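PDB 7A27: SmhA from Serratia marcescens, which forms one component of the tripartite alpha-pore-forming toxin Smh and probably takes part in assembling its membrane pore. Local coordinates for residues Val73-Ser84 against Phe345-Tyr356; Val104-Val112 against Pro317-Ala325. One frame throughout, in Å; residues are numbered along the deposited sequence.

Interaction 1 of 2, residues Val73-Ser84 against Phe345-Tyr356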
ATOM      1  N   VAL A  73       6.517   5.221  -4.269  1.00 68.93           N
ATOM      2  CA  VAL A  73       5.467   6.069  -3.637  1.00 69.33           C
ATOM      3  C   VAL A  73       5.241   7.307  -4.515  1.00 69.69           C
ATOM      4  O   VAL A  73       4.083   7.674  -4.723  1.00 67.71           O
ATOM      5  CB  VAL A  73       5.808   6.456  -2.185  1.00 70.87           C
ATOM      6  CG1 VAL A  73       4.884   7.552  -1.661  1.00 71.49           C
ATOM      7  CG2 VAL A  73       5.769   5.249  -1.258  1.00 70.43           C
ATOM      8  N   ALA A  74       6.321   7.920  -5.019  1.00 72.42           N
ATOM      9  CA  ALA A  74       6.284   9.126  -5.882  1.00 72.61           C
ATOM     10  C   ALA A  74       5.551   8.775  -7.180  1.00 71.36           C
ATOM     11  O   ALA A  74       4.690   9.570  -7.595  1.00 71.16           O
ATOM     12  CB  ALA A  74       7.678   9.661  -6.124  1.00 73.25           C
ATOM     13  N   GLU A  75       5.864   7.622  -7.772  1.00 71.56           N
ATOM     14  CA  GLU A  75       5.193   7.124  -9.001  1.00 73.48           C
ATOM     15  C   GLU A  75       3.673   7.103  -8.749  1.00 70.66           C
ATOM     16  O   GLU A  75       2.942   7.616  -9.612  1.00 71.31           O
ATOM     17  CB  GLU A  75       5.696   5.733  -9.409  1.00 76.17           C
ATOM     18  CG  GLU A  75       7.150   5.634  -9.829  1.00 80.94           C
ATOM     19  CD  GLU A  75       7.465   5.917 -11.287  1.00 86.01           C
ATOM     20  OE1 GLU A  75       8.370   6.750 -11.535  1.00 88.16           O
ATOM     21  OE2 GLU A  75       6.861   5.243 -12.174  1.00 90.88           O
ATOM     22  N   LEU A  76       3.216   6.580  -7.601  1.00 66.92           N
ATOM     23  CA  LEU A  76       1.777   6.492  -7.243  1.00 64.62           C
ATOM     24  C   LEU A  76       1.186   7.896  -7.057  1.00 65.53           C
ATOM     25  O   LEU A  76       0.117   8.172  -7.623  1.00 64.14           O
ATOM     26  CB  LEU A  76       1.598   5.669  -5.966  1.00 63.77           C
ATOM     27  CG  LEU A  76       1.824   4.170  -6.121  1.00 63.64           C
ATOM     28  CD1 LEU A  76       1.938   3.454  -4.776  1.00 63.12           C
ATOM     29  CD2 LEU A  76       0.700   3.566  -6.936  1.00 63.30           C
ATOM     30  N   ILE A  77       1.838   8.756  -6.276  1.00 67.31           N
ATOM     31  CA  ILE A  77       1.334  10.138  -6.034  1.00 68.93           C
ATOM     32  C   ILE A  77       1.099  10.802  -7.397  1.00 69.60           C
ATOM     33  O   ILE A  77       0.146  11.593  -7.531  1.00 70.60           O
ATOM     34  CB  ILE A  77       2.282  10.945  -5.137  1.00 70.79           C
ATOM     35  CG1 ILE A  77       2.394  10.319  -3.741  1.00 70.69           C
ATOM     36  CG2 ILE A  77       1.817  12.404  -5.066  1.00 72.84           C
ATOM     37  CD1 ILE A  77       3.322  11.075  -2.803  1.00 72.40           C
ATOM     38  N   GLY A  78       1.935  10.462  -8.378  1.00 69.41           N
ATOM     39  CA  GLY A  78       1.805  10.941  -9.764  1.00 70.04           C
ATOM     40  C   GLY A  78       0.472  10.544 -10.376  1.00 68.83           C
ATOM     41  O   GLY A  78      -0.183  11.419 -10.938  1.00 70.75           O
ATOM     42  N   LEU A  79       0.080   9.276 -10.257  1.00 67.81           N
ATOM     43  CA  LEU A  79      -1.196   8.745 -10.820  1.00 66.61           C
ATOM     44  C   LEU A  79      -2.395   9.372 -10.105  1.00 68.00           C
ATOM     45  O   LEU A  79      -3.442   9.547 -10.767  1.00 69.99           O
ATOM     46  CB  LEU A  79      -1.288   7.231 -10.669  1.00 63.69           C
ATOM     47  CG  LEU A  79      -0.339   6.412 -11.533  1.00 64.22           C
ATOM     48  CD1 LEU A  79      -0.551   4.925 -11.269  1.00 63.52           C
ATOM     49  CD2 LEU A  79      -0.469   6.745 -13.018  1.00 65.06           C
ATOM     50  N   TYR A  80      -2.284   9.610  -8.798  1.00 66.84           N
ATOM     51  CA  TYR A  80      -3.380  10.208  -8.012  1.00 67.28           C
ATOM     52  C   TYR A  80      -3.600  11.644  -8.517  1.00 67.85           C
ATOM     53  O   TYR A  80      -4.754  12.021  -8.767  1.00 66.52           O
ATOM     54  CB  TYR A  80      -3.089  10.140  -6.509  1.00 67.76           C
ATOM     55  CG  TYR A  80      -3.286   8.806  -5.824  1.00 67.21           C
ATOM     56  CD1 TYR A  80      -2.442   7.739  -6.068  1.00 66.87           C
ATOM     57  CD2 TYR A  80      -4.279   8.625  -4.867  1.00 67.34           C
ATOM     58  CE1 TYR A  80      -2.602   6.516  -5.429  1.00 66.21           C
ATOM     59  CE2 TYR A  80      -4.435   7.417  -4.199  1.00 66.44           C
ATOM     60  CZ  TYR A  80      -3.590   6.357  -4.481  1.00 65.92           C
ATOM     61  OH  TYR A  80      -3.720   5.158  -3.840  1.00 65.72           O
ATOM     62  N   THR A  81      -2.516  12.408  -8.694  1.00 69.07           N
ATOM     63  CA  THR A  81      -2.562  13.817  -9.163  1.00 72.20           C
ATOM     64  C   THR A  81      -3.328  13.863 -10.494  1.00 72.72           C
ATOM     65  O   THR A  81      -4.185  14.770 -10.676  1.00 75.36           O
ATOM     66  CB  THR A  81      -1.154  14.422  -9.262  1.00 74.21           C
ATOM     67  OG1 THR A  81      -0.510  14.209  -8.001  1.00 76.75           O
ATOM     68  CG2 THR A  81      -1.159  15.903  -9.593  1.00 76.08           C
ATOM     69  N   LYS A  82      -3.069  12.889 -11.371  1.00 70.75           N
ATOM     70  CA  LYS A  82      -3.715  12.797 -12.702  1.00 70.67           C
ATOM     71  C   LYS A  82      -5.241  12.763 -12.517  1.00 69.12           C
ATOM     72  O   LYS A  82      -5.937  13.460 -13.276  1.00 69.65           O
ATOM     73  CB  LYS A  82      -3.089  11.632 -13.476  1.00 70.29           C
ATOM     74  CG  LYS A  82      -1.726  11.975 -14.071  1.00 71.73           C
ATOM     75  CD  LYS A  82      -0.904  10.767 -14.498  1.00 71.35           C
ATOM     76  CE  LYS A  82       0.113  11.025 -15.588  1.00 73.15           C
ATOM     77  NZ  LYS A  82       0.830  12.314 -15.439  1.00 75.06           N
ATOM     78  N   ALA A  83      -5.738  12.044 -11.509  1.00 65.82           N
ATOM     79  CA  ALA A  83      -7.174  11.984 -11.181  1.00 64.87           C
ATOM     80  C   ALA A  83      -7.679  13.376 -10.764  1.00 65.11           C
ATOM     81  O   ALA A  83      -8.712  13.790 -11.291  1.00 65.06           O
ATOM     82  CB  ALA A  83      -7.428  10.939 -10.128  1.00 64.50           C
ATOM     83  N   SER A  84      -7.008  14.077  -9.849  1.00 65.50           N
ATOM     84  CA  SER A  84      -7.395  15.460  -9.459  1.00 68.27           C
ATOM     85  C   SER A  84      -7.517  16.291 -10.733  1.00 68.44           C
ATOM     86  O   SER A  84      -8.567  16.955 -10.926  1.00 68.14           O
ATOM     87  CB  SER A  84      -6.394  16.123  -8.553  1.00 70.64           C
ATOM     88  OG  SER A  84      -6.119  15.314  -7.429  1.00 71.98           O
ATOM     89  N   PHE A 345     -14.622  12.674  -5.437  1.00 73.79           N
ATOM     90  CA  PHE A 345     -13.439  11.831  -5.752  1.00 70.79           C
ATOM     91  C   PHE A 345     -12.180  12.662  -5.499  1.00 71.55           C
ATOM     92  O   PHE A 345     -11.310  12.178  -4.765  1.00 72.14           O
ATOM     93  CB  PHE A 345     -13.538  11.264  -7.173  1.00 67.64           C
ATOM     94  CG  PHE A 345     -12.365  10.437  -7.647  1.00 64.44           C
ATOM     95  CD1 PHE A 345     -11.607   9.675  -6.770  1.00 63.19           C
ATOM     96  CD2 PHE A 345     -12.046  10.385  -8.992  1.00 62.68           C
ATOM     97  CE1 PHE A 345     -10.541   8.917  -7.229  1.00 61.09           C
ATOM     98  CE2 PHE A 345     -10.986   9.621  -9.441  1.00 61.51           C
ATOM     99  CZ  PHE A 345     -10.250   8.878  -8.562  1.00 60.11           C
ATOM    100  N   SER A 346     -12.121  13.889  -6.028  1.00 71.77           N
ATOM    101  CA  SER A 346     -10.972  14.809  -5.839  1.00 72.64           C
ATOM    102  C   SER A 346     -10.621  14.925  -4.346  1.00 73.96           C
ATOM    103  O   SER A 346      -9.417  14.984  -4.043  1.00 74.00           O
ATOM    104  CB  SER A 346     -11.252  16.155  -6.459  1.00 74.95           C
ATOM    105  OG  SER A 346     -10.305  17.144  -6.088  1.00 78.30           O
ATOM    106  N   LYS A 347     -11.610  14.960  -3.442  1.00 75.34           N
ATOM    107  CA  LYS A 347     -11.361  15.103  -1.981  1.00 77.04           C
ATOM    108  C   LYS A 347     -10.699  13.817  -1.469  1.00 74.83           C
ATOM    109  O   LYS A 347      -9.717  13.901  -0.697  1.00 76.14           O
ATOM    110  CB  LYS A 347     -12.643  15.329  -1.182  1.00 80.06           C
ATOM    111  CG  LYS A 347     -13.517  16.496  -1.613  1.00 83.88           C
ATOM    112  CD  LYS A 347     -12.945  17.898  -1.488  1.00 86.97           C
ATOM    113  CE  LYS A 347     -13.962  18.920  -1.969  1.00 89.30           C
ATOM    114  NZ  LYS A 347     -13.453  20.310  -1.903  1.00 91.47           N
ATOM    115  N   SER A 348     -11.231  12.658  -1.860  1.00 71.75           N
ATOM    116  CA  SER A 348     -10.682  11.328  -1.502  1.00 69.24           C
ATOM    117  C   SER A 348      -9.192  11.288  -1.878  1.00 68.56           C
ATOM    118  O   SER A 348      -8.385  10.791  -1.066  1.00 67.06           O
ATOM    119  CB  SER A 348     -11.485  10.235  -2.148  1.00 67.65           C
ATOM    120  OG  SER A 348     -10.903   8.969  -1.870  1.00 66.75           O
ATOM    121  N   ILE A 349      -8.849  11.852  -3.042  1.00 69.33           N
ATOM    122  CA  ILE A 349      -7.465  11.944  -3.597  1.00 68.99           C
ATOM    123  C   ILE A 349      -6.627  12.884  -2.734  1.00 69.81           C
ATOM    124  O   ILE A 349      -5.490  12.507  -2.391  1.00 70.91           O
ATOM    125  CB  ILE A 349      -7.456  12.418  -5.065  1.00 69.49           C
ATOM    126  CG1 ILE A 349      -8.255  11.493  -5.987  1.00 68.53           C
ATOM    127  CG2 ILE A 349      -6.007  12.576  -5.556  1.00 70.32           C
ATOM    128  CD1 ILE A 349      -7.536  10.202  -6.330  1.00 67.58           C
ATOM    129  N   ASP A 350      -7.136  14.081  -2.443  1.00 70.96           N
ATOM    130  CA  ASP A 350      -6.425  15.081  -1.606  1.00 73.34           C
ATOM    131  C   ASP A 350      -5.975  14.422  -0.295  1.00 73.68           C
ATOM    132  O   ASP A 350      -4.803  14.640   0.109  1.00 73.35           O
ATOM    133  CB  ASP A 350      -7.298  16.313  -1.347  1.00 75.28           C
ATOM    134  CG  ASP A 350      -7.434  17.273  -2.523  1.00 75.79           C
ATOM    135  OD1 ASP A 350      -6.538  17.302  -3.376  1.00 74.03           O
ATOM    136  OD2 ASP A 350      -8.432  18.009  -2.561  1.00 78.28           O
ATOM    137  N   ASN A 351      -6.857  13.627   0.328  1.00 75.49           N
ATOM    138  CA  ASN A 351      -6.602  12.974   1.645  1.00 76.41           C
ATOM    139  C   ASN A 351      -5.559  11.857   1.472  1.00 74.31           C
ATOM    140  O   ASN A 351      -4.723  11.693   2.369  1.00 72.53           O
ATOM    141  CB  ASN A 351      -7.888  12.482   2.327  1.00 76.87           C
ATOM    142  CG  ASN A 351      -7.651  11.995   3.752  1.00 78.02           C
ATOM    143  OD1 ASN A 351      -6.962  12.648   4.537  1.00 80.19           O
ATOM    144  ND2 ASN A 351      -8.214  10.855   4.115  1.00 76.76           N
ATOM    145  N   ALA A 352      -5.611  11.105   0.376  1.00 74.11           N
ATOM    146  CA  ALA A 352      -4.663  10.000   0.097  1.00 74.46           C
ATOM    147  C   ALA A 352      -3.255  10.577  -0.065  1.00 74.91           C
ATOM    148  O   ALA A 352      -2.309   9.983   0.496  1.00 76.47           O
ATOM    149  CB  ALA A 352      -5.079   9.218  -1.117  1.00 74.20           C
ATOM    150  N   LYS A 353      -3.132  11.711  -0.766  1.00 74.81           N
ATOM    151  CA  LYS A 353      -1.825  12.384  -1.010  1.00 75.34           C
ATOM    152  C   LYS A 353      -1.271  12.915   0.315  1.00 76.15           C
ATOM    153  O   LYS A 353      -0.040  12.835   0.507  1.00 77.88           O
ATOM    154  CB  LYS A 353      -1.946  13.512  -2.040  1.00 77.05           C
ATOM    155  CG  LYS A 353      -2.171  13.045  -3.468  1.00 76.23           C
ATOM    156  CD  LYS A 353      -2.454  14.148  -4.451  1.00 76.89           C
ATOM    157  CE  LYS A 353      -1.270  15.064  -4.635  1.00 78.76           C
ATOM    158  NZ  LYS A 353      -1.557  16.062  -5.696  1.00 80.77           N
ATOM    159  N   ALA A 354      -2.131  13.477   1.169  1.00 76.39           N
ATOM    160  CA  ALA A 354      -1.765  13.991   2.508  1.00 77.39           C
ATOM    161  C   ALA A 354      -1.269  12.814   3.357  1.00 76.22           C
ATOM    162  O   ALA A 354      -0.281  12.986   4.077  1.00 77.30           O
ATOM    163  CB  ALA A 354      -2.926  14.697   3.157  1.00 78.04           C
ATOM    164  N   ASN A 355      -1.919  11.660   3.239  1.00 74.01           N
ATOM    165  CA  ASN A 355      -1.554  10.429   3.982  1.00 72.80           C
ATOM    166  C   ASN A 355      -0.195   9.915   3.492  1.00 72.21           C
ATOM    167  O   ASN A 355       0.646   9.606   4.344  1.00 70.22           O
ATOM    168  CB  ASN A 355      -2.646   9.359   3.893  1.00 72.37           C
ATOM    169  CG  ASN A 355      -3.741   9.505   4.934  1.00 73.61           C
ATOM    170  OD1 ASN A 355      -3.509  10.015   6.025  1.00 74.76           O
ATOM    171  ND2 ASN A 355      -4.922   8.994   4.626  1.00 73.33           N
ATOM    172  N   TYR A 356       0.033   9.832   2.176  1.00 71.68           N
ATOM    173  CA  TYR A 356       1.331   9.357   1.623  1.00 69.83           C
ATOM    174  C   TYR A 356       2.444  10.289   2.092  1.00 72.28           C
ATOM    175  O   TYR A 356       3.572   9.804   2.249  1.00 75.95           O
ATOM    176  CB  TYR A 356       1.327   9.289   0.095  1.00 68.06           C
ATOM    177  CG  TYR A 356       0.619   8.101  -0.515  1.00 66.00           C
ATOM    178  CD1 TYR A 356       1.125   6.820  -0.371  1.00 64.44           C
ATOM    179  CD2 TYR A 356      -0.504   8.260  -1.301  1.00 65.19           C
ATOM    180  CE1 TYR A 356       0.501   5.721  -0.945  1.00 63.18           C
ATOM    181  CE2 TYR A 356      -1.142   7.179  -1.861  1.00 64.44           C
ATOM    182  CZ  TYR A 356      -0.640   5.903  -1.703  1.00 63.09           C
ATOM    183  OH  TYR A 356      -1.302   4.868  -2.304  1.00 60.07           O
TER

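Interaction 2 of 2, residues Val104-Val112 against Pro317-Ala325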
ATOM      1  N   VAL A 104     -23.395  25.687 -27.985  1.00113.96           N
ATOM      2  CA  VAL A 104     -22.961  25.064 -26.697  1.00108.99           C
ATOM      3  C   VAL A 104     -22.800  23.544 -26.836  1.00103.69           C
ATOM      4  O   VAL A 104     -21.824  23.045 -26.297  1.00101.23           O
ATOM      5  CB  VAL A 104     -23.905  25.453 -25.543  1.00110.05           C
ATOM      6  CG1 VAL A 104     -25.291  24.859 -25.704  1.00111.17           C
ATOM      7  CG2 VAL A 104     -23.298  25.130 -24.185  1.00108.62           C
ATOM      8  N   SER A 105     -23.674  22.838 -27.556  1.00102.22           N
ATOM      9  CA  SER A 105     -23.641  21.350 -27.688  1.00100.52           C
ATOM     10  C   SER A 105     -22.502  20.836 -28.589  1.00 98.41           C
ATOM     11  O   SER A 105     -22.000  19.734 -28.311  1.00 95.78           O
ATOM     12  CB  SER A 105     -24.971  20.793 -28.076  1.00100.99           C
ATOM     13  OG  SER A 105     -25.606  21.608 -29.032  1.00105.33           O
ATOM     14  N   GLN A 106     -22.091  21.557 -29.634  1.00100.17           N
ATOM     15  CA  GLN A 106     -20.930  21.133 -30.481  1.00 99.60           C
ATOM     16  C   GLN A 106     -19.627  21.327 -29.677  1.00 96.52           C
ATOM     17  O   GLN A 106     -18.742  20.453 -29.770  1.00 95.77           O
ATOM     18  CB  GLN A 106     -20.882  21.879 -31.823  1.00101.75           C
ATOM     19  CG  GLN A 106     -20.001  21.215 -32.878  1.00102.21           C
ATOM     20  CD  GLN A 106     -19.415  22.212 -33.850  1.00103.77           C
ATOM     21  OE1 GLN A 106     -18.687  23.127 -33.458  1.00104.06           O
ATOM     22  NE2 GLN A 106     -19.707  22.018 -35.127  1.00103.43           N
ATOM     23  N   LYS A 107     -19.518  22.418 -28.915  1.00 94.45           N
ATOM     24  CA  LYS A 107     -18.320  22.769 -28.095  1.00 92.99           C
ATOM     25  C   LYS A 107     -18.212  21.795 -26.917  1.00 89.15           C
ATOM     26  O   LYS A 107     -17.081  21.446 -26.546  1.00 86.69           O
ATOM     27  CB  LYS A 107     -18.373  24.234 -27.643  1.00 96.31           C
ATOM     28  CG  LYS A 107     -17.988  25.256 -28.715  1.00100.18           C
ATOM     29  CD  LYS A 107     -18.126  26.714 -28.315  1.00102.97           C
ATOM     30  CE  LYS A 107     -16.879  27.267 -27.647  1.00103.37           C
ATOM     31  NZ  LYS A 107     -17.109  28.602 -27.050  1.00105.17           N
ATOM     32  N   GLY A 108     -19.353  21.372 -26.370  1.00 87.63           N
ATOM     33  CA  GLY A 108     -19.434  20.392 -25.278  1.00 85.65           C
ATOM     34  C   GLY A 108     -18.923  19.042 -25.748  1.00 85.22           C
ATOM     35  O   GLY A 108     -18.058  18.445 -25.050  1.00 82.67           O
ATOM     36  N   ALA A 109     -19.428  18.582 -26.897  1.00 85.73           N
ATOM     37  CA  ALA A 109     -19.032  17.312 -27.554  1.00 84.84           C
ATOM     38  C   ALA A 109     -17.512  17.301 -27.758  1.00 82.99           C
ATOM     39  O   ALA A 109     -16.879  16.318 -27.368  1.00 80.67           O
ATOM     40  CB  ALA A 109     -19.781  17.141 -28.868  1.00 86.94           C
ATOM     41  N   GLU A 110     -16.965  18.378 -28.330  1.00 84.52           N
ATOM     42  CA  GLU A 110     -15.506  18.537 -28.598  1.00 85.45           C
ATOM     43  C   GLU A 110     -14.694  18.298 -27.309  1.00 82.61           C
ATOM     44  O   GLU A 110     -13.687  17.586 -27.371  1.00 80.89           O
ATOM     45  CB  GLU A 110     -15.177  19.926 -29.152  1.00 88.57           C
ATOM     46  CG  GLU A 110     -15.486  20.121 -30.631  1.00 91.71           C
ATOM     47  CD  GLU A 110     -15.338  21.558 -31.128  1.00 94.64           C
ATOM     48  OE1 GLU A 110     -14.541  22.313 -30.500  1.00 94.78           O
ATOM     49  OE2 GLU A 110     -16.045  21.942 -32.128  1.00 94.92           O
ATOM     50  N   MET A 111     -15.110  18.863 -26.180  1.00 81.42           N
ATOM     51  CA  MET A 111     -14.344  18.758 -24.926  1.00 81.28           C
ATOM     52  C   MET A 111     -14.472  17.363 -24.317  1.00 77.39           C
ATOM     53  O   MET A 111     -13.450  16.817 -23.803  1.00 75.39           O
ATOM     54  CB  MET A 111     -14.819  19.770 -23.903  1.00 85.44           C
ATOM     55  CG  MET A 111     -13.665  20.162 -23.030  1.00 89.25           C
ATOM     56  SD  MET A 111     -14.066  21.546 -21.990  1.00 98.33           S
ATOM     57  CE  MET A 111     -14.899  22.637 -23.158  1.00 99.78           C
ATOM     58  N   VAL A 112     -15.676  16.809 -24.316  1.00 74.44           N
ATOM     59  CA  VAL A 112     -15.867  15.425 -23.807  1.00 71.72           C
ATOM     60  C   VAL A 112     -14.949  14.502 -24.624  1.00 71.06           C
ATOM     61  O   VAL A 112     -14.216  13.711 -24.000  1.00 69.35           O
ATOM     62  CB  VAL A 112     -17.346  15.014 -23.846  1.00 71.52           C
ATOM     63  CG1 VAL A 112     -17.547  13.524 -23.630  1.00 69.68           C
ATOM     64  CG2 VAL A 112     -18.135  15.829 -22.842  1.00 72.40           C
ATOM     65  N   PRO A 317     -20.597  12.091 -29.347  1.00 76.30           N
ATOM     66  CA  PRO A 317     -21.509  12.261 -30.475  1.00 77.82           C
ATOM     67  C   PRO A 317     -22.974  12.401 -30.032  1.00 78.13           C
ATOM     68  O   PRO A 317     -23.731  13.059 -30.732  1.00 79.11           O
ATOM     69  CB  PRO A 317     -21.306  11.001 -31.328  1.00 78.61           C
ATOM     70  CG  PRO A 317     -19.948  10.487 -30.922  1.00 77.46           C
ATOM     71  CD  PRO A 317     -19.839  10.833 -29.449  1.00 76.23           C
ATOM     72  N   ILE A 318     -23.336  11.790 -28.895  1.00 76.37           N
ATOM     73  CA  ILE A 318     -24.709  11.841 -28.317  1.00 76.96           C
ATOM     74  C   ILE A 318     -24.973  13.260 -27.794  1.00 79.02           C
ATOM     75  O   ILE A 318     -26.094  13.791 -28.067  1.00 82.21           O
ATOM     76  CB  ILE A 318     -24.898  10.772 -27.233  1.00 75.59           C
ATOM     77  CG1 ILE A 318     -24.741   9.358 -27.802  1.00 75.74           C
ATOM     78  CG2 ILE A 318     -26.233  10.958 -26.523  1.00 75.65           C
ATOM     79  CD1 ILE A 318     -24.803   8.239 -26.759  1.00 75.34           C
ATOM     80  N   ILE A 319     -23.998  13.867 -27.102  1.00 77.85           N
ATOM     81  CA  ILE A 319     -24.103  15.253 -26.551  1.00 79.03           C
ATOM     82  C   ILE A 319     -24.253  16.243 -27.711  1.00 81.64           C
ATOM     83  O   ILE A 319     -24.854  17.303 -27.499  1.00 82.46           O
ATOM     84  CB  ILE A 319     -22.881  15.608 -25.685  1.00 77.65           C
ATOM     85  CG1 ILE A 319     -22.776  14.673 -24.482  1.00 76.97           C
ATOM     86  CG2 ILE A 319     -22.938  17.071 -25.277  1.00 78.95           C
ATOM     87  CD1 ILE A 319     -21.601  14.921 -23.593  1.00 75.99           C
ATOM     88  N   ASN A 320     -23.679  15.897 -28.870  1.00 83.66           N
ATOM     89  CA  ASN A 320     -23.662  16.707 -30.119  1.00 86.66           C
ATOM     90  C   ASN A 320     -25.072  16.731 -30.731  1.00 89.94           C
ATOM     91  O   ASN A 320     -25.447  17.795 -31.250  1.00 91.19           O
ATOM     92  CB  ASN A 320     -22.632  16.169 -31.119  1.00 85.64           C
ATOM     93  CG  ASN A 320     -22.159  17.169 -32.143  1.00 85.92           C
ATOM     94  OD1 ASN A 320     -22.488  18.345 -32.067  1.00 87.02           O
ATOM     95  ND2 ASN A 320     -21.399  16.698 -33.112  1.00 86.13           N
ATOM     96  N   GLN A 321     -25.823  15.616 -30.663  1.00 91.77           N
ATOM     97  CA  GLN A 321     -27.213  15.498 -31.205  1.00 93.99           C
ATOM     98  C   GLN A 321     -28.171  16.459 -30.465  1.00 95.95           C
ATOM     99  O   GLN A 321     -29.143  16.903 -31.112  1.00 97.57           O
ATOM    100  CB  GLN A 321     -27.784  14.075 -31.089  1.00 93.97           C
ATOM    101  CG  GLN A 321     -27.009  12.942 -31.775  1.00 92.99           C
ATOM    102  CD  GLN A 321     -27.640  11.570 -31.555  1.00 91.73           C
ATOM    103  OE1 GLN A 321     -28.175  11.262 -30.489  1.00 89.68           O
ATOM    104  NE2 GLN A 321     -27.540  10.684 -32.539  1.00 90.99           N
ATOM    105  N   ALA A 322     -27.930  16.762 -29.176  1.00 95.90           N
ATOM    106  CA  ALA A 322     -28.746  17.676 -28.328  1.00 96.68           C
ATOM    107  C   ALA A 322     -28.737  19.102 -28.896  1.00 97.69           C
ATOM    108  O   ALA A 322     -27.845  19.882 -28.503  1.00 96.94           O
ATOM    109  CB  ALA A 322     -28.223  17.678 -26.906  1.00 95.53           C
ATOM    110  N   GLY A 323     -29.742  19.440 -29.716  1.00 99.24           N
ATOM    111  CA  GLY A 323     -29.877  20.749 -30.403  1.00101.62           C
ATOM    112  C   GLY A 323     -31.142  21.517 -29.970  1.00101.90           C
ATOM    113  O   GLY A 323     -31.329  22.633 -30.473  1.00103.88           O
ATOM    114  N   SER A 324     -31.985  20.961 -29.097  1.00100.08           N
ATOM    115  CA  SER A 324     -33.231  21.610 -28.604  1.00101.87           C
ATOM    116  C   SER A 324     -32.935  22.403 -27.317  1.00102.29           C
ATOM    117  O   SER A 324     -31.777  22.378 -26.842  1.00102.03           O
ATOM    118  CB  SER A 324     -34.340  20.589 -28.399  1.00101.90           C
ATOM    119  OG  SER A 324     -34.303  20.021 -27.098  1.00100.51           O
ATOM    120  N   ALA A 325     -33.942  23.100 -26.779  1.00103.85           N
ATOM    121  CA  ALA A 325     -33.872  23.849 -25.502  1.00103.14           C
ATOM    122  C   ALA A 325     -33.782  22.845 -24.342  1.00101.30           C
ATOM    123  O   ALA A 325     -32.827  22.937 -23.535  1.00 98.51           O
ATOM    124  CB  ALA A 325     -35.092  24.733 -25.369  1.00105.17           C
TER

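Interaction 1 of 2, residues Val73-Ser84 against Phe345-Tyr356
The hydroxyls of Tyr80 and Tyr356 meet inside the interface, with Tyr356 OH donating to Tyr80 OH at 2.9 Å. Ser22 on helix 14-37 supplies a second hydrogen-bonding partner for Tyr80 OH, so this phenol oxygen is gripped by two groups. The two rings cross at almost a right angle in a T-shaped stack: the edge of Tyr356 is directed at one face of Tyr80, the planes are 79° apart, and the ring centroids are 5.3 Å apart. Tyr356 CE2 stands above that face, nearer the ring's outline than its middle.

A second polar link lies beside Ile77. Lys353 bends at its third torsion (chi3 66°), which turns its amine across Thr81, and NZ donates to Thr81 OG1 at 3.1 Å. Thr81 OG1 in turn donates a hydrogen bond to Ile77 O, 2.7 Å away. That carbonyl also accepts the backbone N-H of Thr81, from the opposite face of its plane.

These bonds join the nearly antiparallel helices 48-96 and 325-358 of an elongated helical bundle, as in ClyA-type alpha-pore-forming toxins; the local axes run at 154° to each other and approach to 9.3 Å. The packing is knobs-into-holes in both directions: Tyr80 enters the hole formed by Ile349, Ala352, Lys353 and Tyr356, and Tyr356 enters that of Val73, Leu76, Ile77 and Tyr80. Tyr80 CE2 touches Ala352 CB at 3.6 Å, while Ile77 CD1 rests on Tyr356 CB at 3.9 Å.

Helix 325-358 carries further satisfied groups around the contact. Tyr356 O accepts from Gln29 NE2, Asn355 bonds to Gly193 and Val195, and Asn351 ND2 donates to the carbonyls of Gly191 and Gly193. The Tyr356 side chain lies about 6 Å from that of Asn359, a calcium-binding residue, though no calcium is bound to this chain.

Interaction 2 of 2, residues Val104-Val112 against Pro317-Ala325
Ser105, Ala109 and Val112 face Ile319, Asn320 and Ala322 where the first turns of helix 104-155 lie against the C-terminal end of helix 301-321, at one tip of the helical bundle. The local axes are antiparallel within a few degrees (174°) and come to 7.8 Å, a close spacing consistent with the small residues Ser105, Gly108 and Ala109 on the contacting side. Gln106 and Asn320 are the nearest pair of the backbones, their CA atoms 5.2 Å apart. Helix 301-321 is kinked at Pro317, whose nitrogen has no bond to the preceding turn.

Apolar contacts occupy the inner part. The ends of Val112 and Ile319 meet head on, Val112 CG2 touching Ile319 CD1 at 3.7 Å. The other branch of Ile319, CG2, turns to the backbone at Gly108 and Ala109, lying 4.2 Å from Ala109 N. Tyr97 and Ile7 also touch the Ile319 side chain, while Tyr312 and Ala316 adjoin Val112.

Nearer the surface, the contacts are van der Waals in kind but involve a polar residue. Asn320 lays its CB against Ala109 CB at 3.8 Å. Its CG is anti to the backbone N (chi1 -158°), and the amide runs alongside the Gln106 side chain, with the two side chains extending in a common direction and Asn320 OD1 3.6 Å from Gln106 CA.

Hydrogen bonding is concentrated where the second helix gives way to the turn. Beyond Gly323, whose N-H is bonded to Glu327 OE1, Ser324 takes the N-cap position of the next helix, its OG capping Glu327 N. Across the contact itself, Ser105 OG donates to Ala322 O at 2.9 Å, with a C=O...OG angle of 151°.

In the fold
After helix 14-37 the chain runs through residues 73-84 on helix 48-96, then turns and enters residues 104-112 at the start of helix 104-155. Only after the strands 198-206 and 230-237 and several more helices does it return, through 317-325 and then 345-356. Interaction 2 therefore closes the inner loop and interaction 1 the outer one: the two nest without crossing. Interaction 2 joins helix 104-155 to helix 301-321, far from the centre of the chain, whereas interaction 1 joins helix 48-96 to helix 325-358 farther down the bundle, the centres of the two contacts being about 31 Å apart.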